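Local coordinates for isoaspartyl dipeptidase (Fervidobacterium islandicum, PDB 7CDH), which probably hydrolyses isoaspartyl (beta-aspartyl) dipeptides as a zinc-dependent M38 metallopeptidase, an activity linked to protein repair, at residues Ala189-Ile203 and Gln218-Leu231. Sequence-based numbering, arbitrary orientation.
With ZN (zinc ion), chain K; GOL (glycerol), chain C.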
# COMPACT_ATOMS: atom_id res chain seq x y z
N ALA A 189 -19.19 24.45 -6.07
CA ALA A 189 -19.50 25.14 -4.80
C ALA A 189 -18.66 24.59 -3.64
O ALA A 189 -18.29 25.37 -2.78
CB ALA A 189 -20.97 25.04 -4.48
N GLY A 190 -18.45 23.28 -3.57
CA GLY A 190 -17.71 22.64 -2.48
C GLY A 190 -18.49 22.64 -1.18
O GLY A 190 -18.06 23.31 -0.26
N ILE A 191 -19.59 21.90 -1.12
CA ILE A 191 -20.50 21.91 0.05
C ILE A 191 -20.05 20.81 1.02
O ILE A 191 -19.66 19.74 0.57
CB ILE A 191 -21.96 21.72 -0.41
CG1 ILE A 191 -22.40 22.85 -1.36
CG2 ILE A 191 -22.90 21.58 0.78
CD1 ILE A 191 -21.99 24.25 -0.90
N VAL A 192 -20.01 21.10 2.31
CA VAL A 192 -20.01 20.06 3.36
C VAL A 192 -21.45 20.02 3.88
O VAL A 192 -21.90 21.03 4.36
CB VAL A 192 -19.01 20.36 4.49
CG1 VAL A 192 -18.99 19.26 5.54
CG2 VAL A 192 -17.62 20.60 3.92
N ASN A 193 -22.12 18.88 3.73
CA ASN A 193 -23.47 18.62 4.27
C ASN A 193 -23.28 17.88 5.60
O ASN A 193 -22.65 16.79 5.61
CB ASN A 193 -24.32 17.88 3.23
CG ASN A 193 -25.71 17.51 3.70
OD1 ASN A 193 -26.16 16.40 3.47
ND2 ASN A 193 -26.42 18.45 4.29
N PHE A 194 -23.75 18.49 6.69
CA PHE A 194 -23.68 17.90 8.05
C PHE A 194 -25.03 17.28 8.36
O PHE A 194 -26.03 18.01 8.31
CB PHE A 194 -23.34 18.96 9.10
CG PHE A 194 -21.96 19.52 8.94
CD1 PHE A 194 -20.85 18.81 9.35
CD2 PHE A 194 -21.76 20.73 8.31
CE1 PHE A 194 -19.58 19.32 9.18
CE2 PHE A 194 -20.48 21.24 8.13
CZ PHE A 194 -19.39 20.53 8.57
N HIS A 195 -25.05 15.97 8.60
CA HIS A 195 -26.16 15.34 9.34
C HIS A 195 -26.06 15.78 10.79
O HIS A 195 -25.07 15.42 11.46
CB HIS A 195 -26.13 13.83 9.21
CG HIS A 195 -27.03 13.15 10.17
ND1 HIS A 195 -28.29 12.73 9.80
CD2 HIS A 195 -26.88 12.88 11.49
CE1 HIS A 195 -28.87 12.19 10.86
NE2 HIS A 195 -28.03 12.26 11.92
N VAL A 196 -27.04 16.52 11.28
CA VAL A 196 -27.03 16.95 12.70
C VAL A 196 -28.02 16.10 13.47
O VAL A 196 -29.21 16.16 13.17
CB VAL A 196 -27.32 18.44 12.88
CG1 VAL A 196 -27.16 18.81 14.35
CG2 VAL A 196 -26.43 19.30 12.00
N GLY A 197 -27.53 15.36 14.45
CA GLY A 197 -28.37 14.53 15.31
C GLY A 197 -28.94 15.36 16.43
O GLY A 197 -28.97 16.58 16.31
N SER A 198 -29.36 14.71 17.51
CA SER A 198 -30.11 15.35 18.60
C SER A 198 -29.17 15.60 19.78
O SER A 198 -29.65 16.02 20.82
CB SER A 198 -31.27 14.50 18.97
OG SER A 198 -30.81 13.17 19.17
N GLY A 199 -27.87 15.35 19.61
CA GLY A 199 -26.87 15.59 20.66
C GLY A 199 -26.82 17.05 21.09
O GLY A 199 -27.06 17.95 20.26
N LYS A 200 -26.43 17.28 22.35
CA LYS A 200 -26.51 18.62 23.00
C LYS A 200 -25.57 19.58 22.29
O LYS A 200 -25.87 20.76 22.26
CB LYS A 200 -26.25 18.50 24.51
CG LYS A 200 -27.47 17.99 25.27
CD LYS A 200 -27.24 17.91 26.77
CE LYS A 200 -27.79 16.64 27.41
NZ LYS A 200 -26.83 16.06 28.37
N ARG A 201 -24.48 19.11 21.70
CA ARG A 201 -23.51 19.98 21.00
C ARG A 201 -24.13 20.62 19.74
O ARG A 201 -23.61 21.64 19.31
CB ARG A 201 -22.25 19.18 20.67
CG ARG A 201 -21.37 18.89 21.88
CD ARG A 201 -20.23 17.92 21.58
NE ARG A 201 -20.72 16.59 21.25
CZ ARG A 201 -19.97 15.52 20.97
NH1 ARG A 201 -18.65 15.61 21.02
NH2 ARG A 201 -20.54 14.35 20.68
N GLY A 202 -25.21 20.08 19.17
CA GLY A 202 -25.83 20.66 17.95
C GLY A 202 -24.80 21.04 16.90
O GLY A 202 -23.97 20.19 16.59
N ILE A 203 -24.82 22.29 16.39
CA ILE A 203 -23.91 22.83 15.37
C ILE A 203 -22.81 23.73 15.98
O ILE A 203 -22.29 24.59 15.26
CB ILE A 203 -24.68 23.55 14.25
CG1 ILE A 203 -25.52 24.73 14.73
CG2 ILE A 203 -25.50 22.53 13.45
CD1 ILE A 203 -26.03 25.64 13.58
N GLN A 218 -20.57 29.77 3.73
CA GLN A 218 -21.42 29.28 2.59
C GLN A 218 -21.15 27.81 2.21
O GLN A 218 -21.92 27.21 1.46
CB GLN A 218 -21.20 30.17 1.35
CG GLN A 218 -21.73 31.60 1.51
CD GLN A 218 -20.79 32.62 2.14
OE1 GLN A 218 -19.60 32.37 2.40
NE2 GLN A 218 -21.34 33.79 2.42
N HIS A 219 -20.03 27.25 2.64
CA HIS A 219 -19.68 25.84 2.37
C HIS A 219 -20.38 24.93 3.38
O HIS A 219 -20.31 23.73 3.17
CB HIS A 219 -18.17 25.65 2.44
CG HIS A 219 -17.43 26.45 1.42
ND1 HIS A 219 -17.44 26.11 0.07
CD2 HIS A 219 -16.66 27.56 1.55
CE1 HIS A 219 -16.70 26.99 -0.59
NE2 HIS A 219 -16.22 27.90 0.30
N LEU A 220 -20.95 25.47 4.45
CA LEU A 220 -21.41 24.69 5.63
C LEU A 220 -22.92 24.63 5.59
O LEU A 220 -23.55 25.66 5.74
CB LEU A 220 -20.92 25.32 6.93
CG LEU A 220 -19.44 25.69 7.00
CD1 LEU A 220 -19.14 26.37 8.33
CD2 LEU A 220 -18.52 24.49 6.77
N TYR A 221 -23.46 23.45 5.40
CA TYR A 221 -24.85 23.23 5.02
C TYR A 221 -25.38 22.14 5.93
O TYR A 221 -25.37 20.99 5.54
CB TYR A 221 -24.87 22.81 3.56
CG TYR A 221 -26.23 22.68 2.95
CD1 TYR A 221 -27.19 23.67 3.08
CD2 TYR A 221 -26.54 21.58 2.16
CE1 TYR A 221 -28.43 23.57 2.47
CE2 TYR A 221 -27.78 21.46 1.55
CZ TYR A 221 -28.73 22.45 1.70
OH TYR A 221 -29.92 22.31 1.06
N PRO A 222 -25.77 22.47 7.17
CA PRO A 222 -26.35 21.47 8.08
C PRO A 222 -27.78 21.09 7.67
O PRO A 222 -28.44 21.96 7.22
CB PRO A 222 -26.34 22.20 9.42
CG PRO A 222 -26.53 23.65 9.04
CD PRO A 222 -25.69 23.80 7.78
N THR A 223 -28.21 19.85 7.90
CA THR A 223 -29.61 19.41 7.65
C THR A 223 -30.22 18.91 8.98
O THR A 223 -29.50 18.93 9.99
CB THR A 223 -29.69 18.42 6.48
OG1 THR A 223 -31.07 18.15 6.22
CG2 THR A 223 -28.94 17.13 6.74
N HIS A 224 -31.49 18.50 8.96
CA HIS A 224 -32.29 18.10 10.15
C HIS A 224 -32.37 19.27 11.13
O HIS A 224 -32.45 19.04 12.30
CB HIS A 224 -31.71 16.85 10.83
CG HIS A 224 -31.45 15.79 9.82
ND1 HIS A 224 -32.41 15.42 8.91
CD2 HIS A 224 -30.33 15.12 9.51
CE1 HIS A 224 -31.90 14.55 8.08
NE2 HIS A 224 -30.63 14.35 8.43
N MET A 225 -32.33 20.48 10.62
CA MET A 225 -32.27 21.69 11.46
C MET A 225 -33.65 22.09 12.01
O MET A 225 -33.66 22.96 12.83
CB MET A 225 -31.63 22.81 10.66
CG MET A 225 -30.15 22.53 10.47
SD MET A 225 -29.25 22.30 12.02
CE MET A 225 -29.32 23.96 12.69
N SER A 226 -34.74 21.38 11.68
CA SER A 226 -36.05 21.49 12.37
C SER A 226 -36.27 20.33 13.34
O SER A 226 -37.34 20.21 13.85
CB SER A 226 -37.21 21.64 11.40
OG SER A 226 -37.36 20.51 10.55
N ARG A 227 -35.26 19.53 13.64
CA ARG A 227 -35.38 18.35 14.55
C ARG A 227 -35.95 18.81 15.90
O ARG A 227 -36.72 18.07 16.50
CB ARG A 227 -34.00 17.69 14.61
CG ARG A 227 -33.81 16.63 15.68
CD ARG A 227 -32.35 16.24 15.85
NE ARG A 227 -31.75 15.72 14.64
CZ ARG A 227 -32.02 14.52 14.12
NH1 ARG A 227 -31.44 14.13 12.99
NH2 ARG A 227 -32.88 13.72 14.72
N SER A 228 -35.59 20.00 16.37
CA SER A 228 -36.11 20.59 17.63
C SER A 228 -36.15 22.11 17.52
O SER A 228 -35.35 22.68 16.71
CB SER A 228 -35.29 20.15 18.80
OG SER A 228 -34.12 20.95 18.94
N ARG A 229 -37.03 22.77 18.29
CA ARG A 229 -37.06 24.25 18.37
C ARG A 229 -35.65 24.73 18.77
O ARG A 229 -35.19 25.69 18.19
CB ARG A 229 -38.13 24.82 19.32
CG ARG A 229 -38.19 26.35 19.26
CD ARG A 229 -39.36 27.10 19.90
NE ARG A 229 -40.61 27.01 19.14
CZ ARG A 229 -41.59 26.12 19.36
NH1 ARG A 229 -41.50 25.23 20.34
NH2 ARG A 229 -42.68 26.12 18.61
N LYS A 230 -35.00 24.07 19.73
CA LYS A 230 -33.68 24.53 20.24
C LYS A 230 -32.66 24.48 19.08
O LYS A 230 -31.95 25.48 18.84
CB LYS A 230 -33.29 23.72 21.47
CG LYS A 230 -32.02 24.21 22.17
CD LYS A 230 -31.94 23.89 23.67
CE LYS A 230 -30.53 23.66 24.17
NZ LYS A 230 -30.16 22.22 24.16
N LEU A 231 -32.63 23.39 18.31
CA LEU A 231 -31.70 23.30 17.15
C LEU A 231 -32.07 24.35 16.10
O LEU A 231 -31.14 24.97 15.51
CB LEU A 231 -31.71 21.90 16.54
CG LEU A 231 -30.69 21.69 15.43
CD1 LEU A 231 -29.31 22.19 15.85
CD2 LEU A 231 -30.65 20.24 15.03
ZN ZN K . -29.24 12.56 7.92
C1 GOL C . -28.71 21.00 21.54
O1 GOL C . -28.16 21.94 22.46
C2 GOL C . -29.53 21.70 20.49
O2 GOL C . -28.74 22.75 19.91
C3 GOL C . -30.10 20.76 19.45
O3 GOL C . -30.81 19.64 20.00
O HOH W 1 -19.96 27.55 -1.13
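His195 and His224 bind one zinc ion, with Glu156 as its third protein ligand. Followed outward, His224 illustrates how a ligand is positioned: its CB rests 3.5 Å from Val196 O; CG is anti to its own carbonyl carbon (chi1 -49°), and CG2 of Thr223 lies over one face of the ring, toward its rim. His224 CD2 comes within 3.2 Å of His195 ND1, and His224 NE2 binds the zinc ion at 2.3 Å, while its other ring nitrogen, ND1, is hydrogen-bonded to Thr248 OG1. His195 ND1 binds the same zinc ion at 2.1 Å, its NE2 held by Asp161; the two imidazoles are inclined at 66°. This is the beta-alpha-beta crossover of an amidohydrolase TIM barrel: strands 191-196 and 220-223 run parallel, joined through helix 204-212. Between them, Tyr221 O accepts from Phe194 N and, on the opposite face of its carbonyl plane, from Asn193 ND2 at 3.0 Å. On the helix-covered side of the sheet, Phe194 and Leu220 lie side by side, the methyl CD2 of Leu220 at the ring edge, 4.0 Å from Phe194 CE2. From the loop that follows His224, Arg227 bends at chi3 (-59°) to give its NE to Val196 O at 3.0 Å, with NH1 adding a weak second bond.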